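Local coordinates for titin (Homo sapiens, PDB 5JDD), which builds the elastic filament of the muscle sarcomere, probably acting in this I-band part as a chain of immunoglobulin domains that extends under load, at residues A70-A75 and E81-L86; P33-W36 and V41-K44; K48-S53 and K59-N64; K143-I148 and Y160-G165; I130-S133 and K137-V140. One frame throughout, in Å; residues are numbered along the deposited sequence. Where two conformers were deposited one is given.

Contact 1 of 5, residues A70-A75 and E81-L86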
# COMPACT_ATOMS: atom_id res chain seq x y z
N ALA A 70 11.83 1.51 28.27
CA ALA A 70 11.51 0.14 28.60
C ALA A 70 12.40 -0.36 29.73
O ALA A 70 13.52 0.11 29.92
CB ALA A 70 11.66 -0.75 27.38
N GLY A 71 11.88 -1.30 30.50
CA GLY A 71 12.67 -1.96 31.52
C GLY A 71 12.02 -1.94 32.88
O GLY A 71 10.82 -1.69 33.02
N GLU A 72 12.82 -2.22 33.90
CA GLU A 72 12.29 -2.43 35.24
C GLU A 72 12.33 -1.16 36.09
O GLU A 72 13.35 -0.46 36.14
CB GLU A 72 13.07 -3.54 35.93
CG GLU A 72 12.46 -4.06 37.23
CD GLU A 72 13.07 -5.39 37.64
OE1 GLU A 72 14.29 -5.43 37.91
OE2 GLU A 72 12.32 -6.40 37.66
N TYR A 73 11.21 -0.86 36.73
CA TYR A 73 11.09 0.28 37.62
C TYR A 73 10.90 -0.24 39.04
O TYR A 73 10.19 -1.22 39.25
CB TYR A 73 9.91 1.15 37.19
CG TYR A 73 10.20 1.88 35.90
CD1 TYR A 73 10.12 1.24 34.67
CD2 TYR A 73 10.59 3.21 35.92
CE1 TYR A 73 10.41 1.91 33.49
CE2 TYR A 73 10.88 3.89 34.76
CZ TYR A 73 10.79 3.23 33.54
OH TYR A 73 11.08 3.90 32.37
N THR A 74 11.55 0.41 40.00
CA THR A 74 11.48 0.01 41.40
C THR A 74 10.92 1.15 42.25
O THR A 74 11.38 2.29 42.15
CB THR A 74 12.87 -0.37 41.94
OG1 THR A 74 13.43 -1.39 41.10
CG2 THR A 74 12.78 -0.89 43.37
N ALA A 75 9.92 0.83 43.08
CA ALA A 75 9.47 1.75 44.11
C ALA A 75 10.10 1.34 45.43
O ALA A 75 10.09 0.16 45.80
CB ALA A 75 7.96 1.72 44.23
N GLU A 81 10.85 -2.75 49.01
CA GLU A 81 10.92 -2.47 47.58
C GLU A 81 9.91 -3.31 46.82
O GLU A 81 9.51 -4.38 47.27
CB GLU A 81 12.32 -2.75 47.04
CG GLU A 81 13.43 -2.00 47.75
CD GLU A 81 14.80 -2.31 47.15
OE1 GLU A 81 14.84 -2.94 46.08
OE2 GLU A 81 15.81 -1.92 47.77
N CYS A 82 9.50 -2.80 45.67
CA CYS A 82 8.69 -3.57 44.74
C CYS A 82 9.00 -3.12 43.32
O CYS A 82 9.35 -1.96 43.09
CB CYS A 82 7.19 -3.45 45.05
SG CYS A 82 6.58 -1.77 45.29
N LYS A 83 8.88 -4.05 42.39
CA LYS A 83 9.32 -3.81 41.03
C LYS A 83 8.25 -4.18 40.02
O LYS A 83 7.43 -5.08 40.26
CB LYS A 83 10.57 -4.66 40.74
CG LYS A 83 11.80 -4.26 41.53
CD LYS A 83 12.88 -5.32 41.38
CE LYS A 83 14.09 -4.99 42.26
NZ LYS A 83 14.83 -3.79 41.78
N ALA A 84 8.26 -3.49 38.89
CA ALA A 84 7.43 -3.84 37.75
C ALA A 84 8.13 -3.41 36.47
O ALA A 84 9.06 -2.60 36.51
CB ALA A 84 6.05 -3.18 37.85
N LYS A 85 7.67 -3.93 35.34
CA LYS A 85 8.34 -3.63 34.08
C LYS A 85 7.44 -2.91 33.10
O LYS A 85 6.23 -3.14 33.06
CB LYS A 85 8.86 -4.91 33.42
CG LYS A 85 9.99 -5.55 34.20
CD LYS A 85 10.39 -6.90 33.62
CE LYS A 85 11.57 -7.46 34.40
NZ LYS A 85 11.92 -8.83 33.92
N LEU A 86 8.07 -2.04 32.30
CA LEU A 86 7.41 -1.43 31.15
C LEU A 86 7.91 -2.12 29.88
O LEU A 86 9.12 -2.20 29.65
CB LEU A 86 7.75 0.06 31.07
CG LEU A 86 7.31 0.80 29.79
CD1 LEU A 86 5.80 0.82 29.63
CD2 LEU A 86 7.83 2.22 29.78
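Tyr73 N donates to Ala84 O over 2.8 Å, in a nearly straight bond (174°). It lies midway along the F-G hairpin of an immunoglobulin sandwich, where Tyr73 and Ala84 form an antiparallel hydrogen-bonded pair. Gly71 with Leu86 and Ala75 with Cys82 are joined by the same double bonding. Between them, at the non-hydrogen-bonded pairs, CA-H groups approach the same carbonyl oxygens; Lys83 CA, for example, is 3.3 Å from Tyr73 O.

The two faces differ in chemistry. On the face of Tyr73, Ala75, Cys82, Ala84 and Leu86, residues are apolar and turned to the core. The Tyr73 ring lies alongside the Leu86 side chain, with CE1 4.0 Å from Leu86 CB, while small Ala75 CB rests against Cys82 SG. Tyr73 OH bonds to Asp69 O, the tyrosine corner of Ig domains. Gly71, two residues before the tyrosine, has a positive phi of 128°, a backbone shape suited to glycine because a CB there would jam against the carbonyl of Ala70.

The other face is polar and longer-chained. Glu72 extends across both lysines, but its carboxylate makes no salt bridge: OE1 stays 4.2 Å from Lys83 NZ, and the contact is mainly with methylene groups, such as OE2 to Lys85 CE at 3.5 Å. Lys83 instead runs beside Thr74 and bends at its last torsion (chi4 -69°), which turns the ammonium back so that Lys83 NZ donates to Thr74 OG1 over 2.9 Å.

Contact 2 of 5, residues P33-W36 and V41-K44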
# COMPACT_ATOMS: atom_id res chain seq x y z
N PRO A 33 7.27 8.82 52.62
CA PRO A 33 8.03 9.23 51.44
C PRO A 33 8.41 8.03 50.58
O PRO A 33 8.64 6.94 51.10
CB PRO A 33 9.27 9.90 52.03
CG PRO A 33 9.44 9.26 53.39
CD PRO A 33 8.04 8.94 53.87
N VAL A 34 8.45 8.24 49.26
CA VAL A 34 8.80 7.17 48.33
C VAL A 34 9.87 7.63 47.37
O VAL A 34 10.08 8.83 47.16
CB VAL A 34 7.59 6.71 47.50
CG1 VAL A 34 6.50 6.16 48.40
CG2 VAL A 34 7.06 7.86 46.64
N LYS A 35 10.59 6.67 46.80
CA LYS A 35 11.53 6.93 45.72
C LYS A 35 11.27 5.94 44.60
O LYS A 35 10.85 4.81 44.85
CB LYS A 35 12.97 6.77 46.19
CG LYS A 35 13.45 7.89 47.11
CD LYS A 35 14.89 7.66 47.54
CE LYS A 35 15.40 8.82 48.38
NZ LYS A 35 16.80 8.62 48.85
N TRP A 36 11.53 6.35 43.36
CA TRP A 36 11.46 5.45 42.22
C TRP A 36 12.81 5.37 41.53
O TRP A 36 13.54 6.37 41.45
CB TRP A 36 10.42 5.95 41.21
CG TRP A 36 9.02 5.92 41.70
CD1 TRP A 36 8.38 6.90 42.41
CD2 TRP A 36 8.07 4.86 41.52
NE1 TRP A 36 7.08 6.52 42.66
CE2 TRP A 36 6.87 5.28 42.13
CE3 TRP A 36 8.11 3.61 40.88
CZ2 TRP A 36 5.71 4.48 42.13
CZ3 TRP A 36 6.97 2.83 40.88
CH2 TRP A 36 5.78 3.26 41.50
N VAL A 41 19.25 4.33 38.84
CA VAL A 41 19.31 5.75 39.14
C VAL A 41 17.94 6.23 39.61
O VAL A 41 16.91 5.87 39.03
CB VAL A 41 19.77 6.57 37.92
CG1 VAL A 41 19.84 8.05 38.27
CG2 VAL A 41 21.13 6.09 37.46
N GLU A 42 17.93 7.04 40.66
CA GLU A 42 16.69 7.61 41.19
C GLU A 42 16.04 8.53 40.16
O GLU A 42 16.70 9.39 39.57
CB GLU A 42 16.97 8.38 42.47
CG GLU A 42 15.74 9.02 43.10
CD GLU A 42 16.06 9.72 44.40
OE1 GLU A 42 17.01 9.29 45.09
OE2 GLU A 42 15.38 10.72 44.72
N ILE A 43 14.75 8.34 39.95
CA ILE A 43 13.98 9.17 39.03
C ILE A 43 13.63 10.52 39.67
O ILE A 43 13.19 10.59 40.82
CB ILE A 43 12.71 8.43 38.59
CG1 ILE A 43 13.12 7.18 37.80
CG2 ILE A 43 11.81 9.35 37.75
CD1 ILE A 43 11.98 6.26 37.48
N LYS A 44 13.84 11.59 38.91
CA LYS A 44 13.52 12.96 39.31
C LYS A 44 12.35 13.45 38.47
O LYS A 44 12.18 12.99 37.34
CB LYS A 44 14.72 13.87 39.01
CG LYS A 44 16.00 13.54 39.76
CD LYS A 44 17.21 14.20 39.11
CE LYS A 44 17.63 13.42 37.87
NZ LYS A 44 18.77 14.05 37.15
O HOH W 1 18.57 7.55 46.37
O HOH W 2 12.13 9.19 43.07
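Trp36 and Ile43 form the close-packed part of this contact. Ile43 N donates to Trp36 O over 2.8 Å in a bond that is almost straight at the hydrogen (174°). Glu42 CA adds a C-H contact to the same oxygen at 3.4 Å. Beneath this link Ile43 CD1 touches Trp36 CB at 4.1 Å. Ile43 turns its CB toward Trp36, and both residues are buried: the indole leads off into the core against Leu51, Leu60 and Ala75, and the isoleucine fills the space by Tyr73 and His49. A broad aromatic and a branched aliphatic side chain suit these inward positions.

One step outward the strands are farther apart, and water bridges them. A single molecule accepts from Trp36 N and donates to Ile43 O, at 2.9 Å from each of these atoms, standing in for a direct backbone pair.

The solvent side is looser still. Lys35 and Glu42 cross there with long, fully extended chains; Glu42 CG is anti to its own backbone N (chi1 180°), which carries the carboxylate over to the lysine. Lys35 NZ lies 3.8 Å from Glu42 OE1, a long salt bridge, and a second water, donating to Glu42 OE1 over 2.7 Å, joins the two charges. Because Lys35 was modelled in two conformers, this arrangement is doubtful as a permanent bond. A short C-C' hairpin, with its tryptophan pointing inward from strand C, is typical of the I-set immunoglobulin fold.

Contact 3 of 5, residues K48-S53 and K59-N64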
# COMPACT_ATOMS: atom_id res chain seq x y z
N LYS A 48 9.49 14.28 31.22
CA LYS A 48 9.04 12.90 30.97
C LYS A 48 8.43 12.22 32.20
O LYS A 48 7.52 11.39 32.08
CB LYS A 48 10.21 12.05 30.44
CG LYS A 48 9.98 10.53 30.48
CD LYS A 48 9.67 9.95 29.11
CE LYS A 48 10.88 9.98 28.19
NZ LYS A 48 10.60 9.39 26.85
N HIS A 49 8.91 12.58 33.39
CA HIS A 49 8.51 11.89 34.62
C HIS A 49 7.75 12.79 35.58
O HIS A 49 8.21 13.89 35.91
CB HIS A 49 9.74 11.35 35.34
CG HIS A 49 10.62 10.50 34.48
ND1 HIS A 49 11.77 10.98 33.89
CD2 HIS A 49 10.52 9.20 34.12
CE1 HIS A 49 12.34 10.01 33.19
NE2 HIS A 49 11.60 8.92 33.32
N ARG A 50 6.60 12.33 36.03
CA ARG A 50 5.86 13.02 37.07
C ARG A 50 5.69 12.10 38.26
O ARG A 50 5.27 10.95 38.13
CB ARG A 50 4.48 13.43 36.57
CG ARG A 50 3.62 14.12 37.61
CD ARG A 50 2.40 14.77 36.99
NE ARG A 50 2.79 15.71 35.95
CZ ARG A 50 2.78 15.43 34.65
NH1 ARG A 50 2.38 14.23 34.24
NH2 ARG A 50 3.17 16.34 33.77
N LEU A 51 6.01 12.62 39.43
CA LEU A 51 5.86 11.89 40.69
C LEU A 51 4.69 12.49 41.44
O LEU A 51 4.69 13.68 41.75
CB LEU A 51 7.12 12.01 41.54
CG LEU A 51 8.41 11.48 40.92
CD1 LEU A 51 9.60 11.75 41.84
CD2 LEU A 51 8.26 10.01 40.67
N VAL A 52 3.67 11.68 41.71
CA VAL A 52 2.49 12.18 42.40
C VAL A 52 2.19 11.34 43.63
O VAL A 52 1.92 10.15 43.52
CB VAL A 52 1.25 12.19 41.49
CG1 VAL A 52 0.04 12.72 42.24
CG2 VAL A 52 1.51 13.04 40.26
N SER A 53 2.24 11.96 44.80
CA SER A 53 1.83 11.30 46.03
C SER A 53 0.48 11.88 46.48
O SER A 53 0.30 13.10 46.51
CB SER A 53 2.88 11.48 47.13
OG SER A 53 4.05 10.71 46.87
N LYS A 59 2.24 7.47 42.66
CA LYS A 59 2.31 7.17 41.23
C LYS A 59 3.55 7.76 40.58
O LYS A 59 4.01 8.85 40.93
CB LYS A 59 1.06 7.69 40.52
CG LYS A 59 -0.23 7.20 41.14
CD LYS A 59 -1.43 8.00 40.68
CE LYS A 59 -1.62 7.88 39.18
NZ LYS A 59 -2.95 8.41 38.75
N LEU A 60 4.11 7.00 39.63
CA LEU A 60 5.11 7.48 38.69
C LEU A 60 4.47 7.47 37.32
O LEU A 60 4.06 6.41 36.83
CB LEU A 60 6.33 6.56 38.69
CG LEU A 60 7.32 6.76 37.55
CD1 LEU A 60 7.92 8.15 37.60
CD2 LEU A 60 8.41 5.70 37.61
N MET A 61 4.36 8.64 36.71
CA MET A 61 3.78 8.75 35.38
C MET A 61 4.88 9.02 34.38
O MET A 61 5.75 9.87 34.59
CB MET A 61 2.74 9.88 35.37
CG MET A 61 1.64 9.72 36.43
SD MET A 61 0.55 11.16 36.46
CE MET A 61 -0.27 10.93 38.03
N LEU A 62 4.85 8.28 33.28
CA LEU A 62 5.83 8.43 32.22
C LEU A 62 5.11 8.92 30.98
O LEU A 62 4.21 8.25 30.45
CB LEU A 62 6.53 7.11 31.93
CG LEU A 62 7.03 6.30 33.13
CD1 LEU A 62 7.58 4.95 32.68
CD2 LEU A 62 8.08 7.06 33.87
N GLN A 63 5.50 10.09 30.50
CA GLN A 63 4.80 10.72 29.40
C GLN A 63 5.56 10.51 28.09
O GLN A 63 6.79 10.54 28.07
CB GLN A 63 4.60 12.21 29.70
CG GLN A 63 3.81 12.43 30.99
CD GLN A 63 3.85 13.85 31.49
OE1 GLN A 63 2.83 14.43 31.84
NE2 GLN A 63 5.05 14.43 31.55
N ASN A 64 4.81 10.26 27.02
CA ASN A 64 5.37 10.14 25.66
C ASN A 64 6.51 9.14 25.61
O ASN A 64 7.63 9.48 25.21
CB ASN A 64 5.81 11.52 25.15
CG ASN A 64 6.11 11.54 23.65
OD1 ASN A 64 5.79 10.60 22.93
ND2 ASN A 64 6.72 12.62 23.19
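Arg50 reaches across to Gln63 and grips one oxygen with both terminal nitrogens. NH2 of Arg50 donates to Gln63 OE1 over 2.7 Å; NH1 lies even nearer, at a very short distance whose exact value is doubtful. The oxygen sits at the edge of the guanidinium, near its plane, whereas the two flat groups are steeply turned against each other, 73° apart. A bend at chi3 of Arg50 (-56°) swings the guanidinium along the strand to the glutamine, with Met61 SD also at its edge.

The backbone forms the D-E hairpin of an immunoglobulin domain. Arg50 with Met61 and Val52 with Lys59 are doubly hydrogen-bonded, the Lys59 N to Val52 O bond being 2.8 Å, and Gln63 N closes the end on Lys48 O at 2.9 Å. Lys48 curls over the same end. Its methylene CG covers one face of its neighbour His49's ring, and NZ makes a salt bridge with Asp69 besides a weak bond of 3.4 Å to Asn64 O.

Packing follows on both faces. On the outward one, flexible Met61 stretches over branched Val52, with CE 3.5 Å from Val52 CG2. On the core side, Leu62 CD2 presses tightly on the His49 ring edge, 3.3 Å from CD2 of His49, and Leu51 lies beside Leu60. Those leucines contribute to the core with Trp36 and Tyr73, while long polar chains cover the exterior. The positive charge of Arg50 is met here by a neutral amide oxygen, which its pull would probably polarise without creating a salt bridge.

Contact 4 of 5, residues K143-I148 and Y160-G165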
# COMPACT_ATOMS: atom_id res chain seq x y z
N LYS A 143 -4.88 -4.70 9.87
CA LYS A 143 -3.42 -4.61 9.88
C LYS A 143 -2.83 -4.74 8.48
O LYS A 143 -1.62 -4.69 8.32
CB LYS A 143 -2.81 -5.66 10.81
CG LYS A 143 -3.21 -5.50 12.26
CD LYS A 143 -3.31 -6.89 12.87
CE LYS A 143 -2.42 -7.06 14.06
NZ LYS A 143 -2.53 -8.47 14.57
N LEU A 144 -3.69 -4.93 7.48
CA LEU A 144 -3.26 -5.06 6.09
C LEU A 144 -3.31 -3.71 5.38
O LEU A 144 -4.32 -3.01 5.44
CB LEU A 144 -4.14 -6.07 5.34
CG LEU A 144 -3.88 -6.29 3.84
CD1 LEU A 144 -2.62 -7.10 3.62
CD2 LEU A 144 -5.06 -6.99 3.18
N HIS A 145 -2.23 -3.36 4.70
CA HIS A 145 -2.17 -2.12 3.94
C HIS A 145 -1.89 -2.42 2.49
O HIS A 145 -0.98 -3.18 2.17
CB HIS A 145 -1.09 -1.21 4.52
CG HIS A 145 -1.49 -0.59 5.82
ND1 HIS A 145 -2.04 0.67 5.91
CD2 HIS A 145 -1.47 -1.09 7.08
CE1 HIS A 145 -2.32 0.93 7.17
NE2 HIS A 145 -1.98 -0.11 7.90
N GLN A 146 -2.67 -1.80 1.61
CA GLN A 146 -2.57 -2.08 0.18
C GLN A 146 -2.48 -0.80 -0.66
O GLN A 146 -3.14 0.20 -0.36
CB GLN A 146 -3.76 -2.93 -0.27
CG GLN A 146 -3.71 -3.37 -1.72
CD GLN A 146 -4.92 -4.18 -2.12
OE1 GLN A 146 -6.01 -4.01 -1.56
NE2 GLN A 146 -4.75 -5.07 -3.08
N LEU A 147 -1.67 -0.87 -1.71
CA LEU A 147 -1.58 0.18 -2.73
C LEU A 147 -1.93 -0.47 -4.05
O LEU A 147 -1.28 -1.43 -4.48
CB LEU A 147 -0.17 0.76 -2.79
CG LEU A 147 0.08 1.78 -3.92
CD1 LEU A 147 -0.73 3.04 -3.68
CD2 LEU A 147 1.55 2.13 -4.03
N ILE A 148 -2.97 0.04 -4.70
CA ILE A 148 -3.38 -0.45 -6.01
C ILE A 148 -3.10 0.62 -7.05
O ILE A 148 -3.51 1.78 -6.90
CB ILE A 148 -4.85 -0.84 -6.01
CG1 ILE A 148 -5.09 -1.96 -4.99
CG2 ILE A 148 -5.29 -1.28 -7.39
CD1 ILE A 148 -6.50 -2.02 -4.48
N TYR A 160 8.44 1.44 -4.48
CA TYR A 160 7.33 1.86 -3.64
C TYR A 160 7.60 1.46 -2.20
O TYR A 160 8.09 0.37 -1.93
CB TYR A 160 6.01 1.27 -4.16
CG TYR A 160 5.62 1.85 -5.49
CD1 TYR A 160 4.81 2.98 -5.57
CD2 TYR A 160 6.09 1.30 -6.68
CE1 TYR A 160 4.46 3.53 -6.79
CE2 TYR A 160 5.74 1.84 -7.91
CZ TYR A 160 4.94 2.96 -7.95
OH TYR A 160 4.59 3.51 -9.15
N THR A 161 7.26 2.35 -1.28
CA THR A 161 7.60 2.15 0.12
C THR A 161 6.37 2.37 0.99
O THR A 161 5.62 3.31 0.75
CB THR A 161 8.67 3.17 0.56
OG1 THR A 161 9.86 3.00 -0.23
CG2 THR A 161 9.02 3.02 2.03
N PHE A 162 6.17 1.51 1.98
CA PHE A 162 5.21 1.78 3.05
C PHE A 162 5.97 2.14 4.32
O PHE A 162 6.89 1.43 4.72
CB PHE A 162 4.31 0.58 3.33
CG PHE A 162 3.22 0.89 4.31
CD1 PHE A 162 3.38 0.65 5.67
CD2 PHE A 162 2.05 1.50 3.89
CE1 PHE A 162 2.39 0.97 6.58
CE2 PHE A 162 1.05 1.83 4.79
CZ PHE A 162 1.21 1.56 6.15
N VAL A 163 5.61 3.27 4.94
CA VAL A 163 6.22 3.70 6.19
C VAL A 163 5.33 3.34 7.37
O VAL A 163 4.16 3.72 7.42
CB VAL A 163 6.49 5.21 6.20
CG1 VAL A 163 7.17 5.62 7.50
CG2 VAL A 163 7.34 5.61 5.00
N CYS A 164 5.91 2.62 8.33
CA CYS A 164 5.18 2.13 9.49
C CYS A 164 5.95 2.53 10.75
O CYS A 164 6.91 1.85 11.14
CB CYS A 164 5.07 0.61 9.39
SG CYS A 164 4.31 -0.22 10.79
N GLY A 165 5.55 3.63 11.37
CA GLY A 165 6.33 4.20 12.46
C GLY A 165 7.76 4.47 12.01
O GLY A 165 7.99 5.19 11.03
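Phe162 points its CZ over one face of the His145 ring, toward the rim, coming within 3.4 Å of His145 ND1. The contact spans the interior of an immunoglobulin sandwich: His145 and Leu147 hang from strand E in one sheet, Tyr160 and Phe162 rise from strand F in the other, and side chains alone bridge the gap, with the nearest CA atoms, those of His145 and Phe162, 8.4 Å apart.

The rotamers decide how the rings meet. In Phe162, CG stands anti to the backbone N (chi1 -173°), sending the ring up across the gap; in His145, CG instead lies beside its own N (chi1 -74°), and the imidazole comes down to receive it. The side chains cross at about a right angle and the ring planes are inclined at 42°, an oblique pairing with centroids 4.5 Å apart. His145 CB adds an off-centre CH-pi contact, 4.2 Å from the centroid of the Phe162 ring. Trp123 meets Phe162 edge-to-face and also touches His145.

Leu147 and Tyr160 repeat the pattern two residues along each strand, again crossing nearly at right angles, with Leu147 CD2 3.7 Å from Tyr160 CD1. Tyr160 sends its hydroxyl off to Asp156 O, forming the tyrosine corner, so only its ring packs here.

Phe162 lies two residues after that tyrosine, where disulfide-bonded Ig domains carry their F-strand cysteine. Cohesion at this point therefore comes from buried aromatic and aliphatic surface, and burial of His145 among apolar side chains would probably favour its neutral form, although an aromatic neighbour can partly offset this.

Contact 5 of 5, residues I130-S133 and K137-V140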
# COMPACT_ATOMS: atom_id res chain seq x y z
N ILE A 130 2.79 9.63 -2.07
CA ILE A 130 1.71 9.42 -3.05
C ILE A 130 0.37 9.87 -2.46
O ILE A 130 0.07 9.58 -1.30
CB ILE A 130 1.59 7.90 -3.38
CG1 ILE A 130 2.93 7.33 -3.85
CG2 ILE A 130 0.50 7.65 -4.41
CD1 ILE A 130 2.91 5.82 -4.07
N GLU A 131 -0.45 10.55 -3.27
CA GLU A 131 -1.81 10.93 -2.88
C GLU A 131 -2.82 9.97 -3.50
O GLU A 131 -2.66 9.58 -4.65
CB GLU A 131 -2.14 12.34 -3.40
CG GLU A 131 -1.31 13.46 -2.80
CD GLU A 131 -1.46 14.78 -3.56
OE1 GLU A 131 -2.54 15.03 -4.13
OE2 GLU A 131 -0.49 15.56 -3.59
N MET A 132 -3.86 9.61 -2.74
CA MET A 132 -5.01 8.87 -3.28
C MET A 132 -5.58 9.60 -4.49
O MET A 132 -5.78 10.81 -4.46
CB MET A 132 -6.12 8.76 -2.24
CG MET A 132 -5.98 7.62 -1.26
SD MET A 132 -7.59 6.96 -0.79
CE MET A 132 -7.86 5.82 -2.15
N SER A 133 -5.84 8.85 -5.56
CA SER A 133 -6.47 9.39 -6.76
C SER A 133 -7.13 8.23 -7.49
O SER A 133 -7.21 7.12 -6.96
CB SER A 133 -5.46 10.07 -7.67
OG SER A 133 -4.50 9.15 -8.18
N LYS A 137 -5.09 3.72 -5.58
CA LYS A 137 -6.07 3.35 -4.58
C LYS A 137 -5.31 2.91 -3.33
O LYS A 137 -4.47 2.01 -3.39
CB LYS A 137 -6.97 2.23 -5.10
CG LYS A 137 -7.93 1.63 -4.08
CD LYS A 137 -9.14 2.51 -3.85
CE LYS A 137 -10.19 1.75 -3.05
NZ LYS A 137 -10.40 0.38 -3.61
N ILE A 138 -5.58 3.56 -2.21
CA ILE A 138 -4.91 3.27 -0.96
C ILE A 138 -5.92 2.66 0.00
O ILE A 138 -6.96 3.26 0.29
CB ILE A 138 -4.25 4.55 -0.39
CG1 ILE A 138 -3.09 4.96 -1.30
CG2 ILE A 138 -3.73 4.32 1.02
CD1 ILE A 138 -2.48 6.32 -0.97
N VAL A 139 -5.62 1.46 0.49
CA VAL A 139 -6.59 0.68 1.26
C VAL A 139 -5.99 0.26 2.59
O VAL A 139 -4.80 -0.08 2.67
CB VAL A 139 -7.02 -0.58 0.49
CG1 VAL A 139 -8.09 -1.35 1.25
CG2 VAL A 139 -7.55 -0.22 -0.91
N VAL A 140 -6.80 0.31 3.65
CA VAL A 140 -6.44 -0.29 4.93
C VAL A 140 -7.50 -1.33 5.27
O VAL A 140 -8.70 -1.05 5.23
CB VAL A 140 -6.40 0.74 6.05
CG1 VAL A 140 -5.97 0.07 7.36
CG2 VAL A 140 -5.46 1.87 5.68
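Met132 meets Ile138 without any aromatic ring, carboxylate or side-chain amide between them; the flat groups at hand are the peptide units of the two backbones. Beside the Lys137-Ile138 peptide lies the methionine methyl, with Met132 CE only 3.2 Å from Ile138 N, close enough that this detail is doubtful. The methyl also approaches the following carbonyl, Ile138 O, at 3.6 Å. From the other side Ile138 CD1 comes to 4.0 Å from Met132 N and stands 4.2 Å from Ile130 O, so an isoleucine tip covers the opposing backbone.

Side chain against side chain, Met132 CG rests on Ile138 CB at 3.6 Å. The chains cross obliquely. Met132 is bent twice: chi2, at -146°, departs from a staggered value and chi3, at 85°, folds the methyl back over strand 136-141. An unbranched, flexible methionine can follow such a path along an exposed edge, where its CE also touches Lys137 CD at 3.9 Å. Ile138, beta-branched and at home in a strand, turns its side chain toward the loop and packs inward on Leu147 and Trp123; Ile130 joins it on the same two residues.

In the immunoglobulin fold this is where the loop after strand C' runs up to edge strand D, closing one side of the sandwich. Ser133 OG bonds to Phe136 N and steadies the turn. Across the contact itself only apolar and van der Waals forces act, and Ile138 N, buried under the methionine, has no polar partner, a probable small cost in stability.

Overall arrangement
Contacts 1, 2 and 3 belong to the first immunoglobulin domain, with centres 11 to 13 Å apart; contacts 4 and 5, 10 Å apart, belong to the next. Along the chain the order is 2, 3, 1, then 5, 4. Contacts 1 and 2 share the sheet in which strands 71-77 and 35-38 are neighbours, and contact 3 lies in the facing sheet; Leu60 and Leu62 join them by touching Tyr73. In the second domain strands 136-141 and 144-149 pair, linking contact 5 to contact 4. No touch joins the two groups: contacts 3 and 4 have nearest atoms about 12 Å apart, consistent with self-contained domains strung in series.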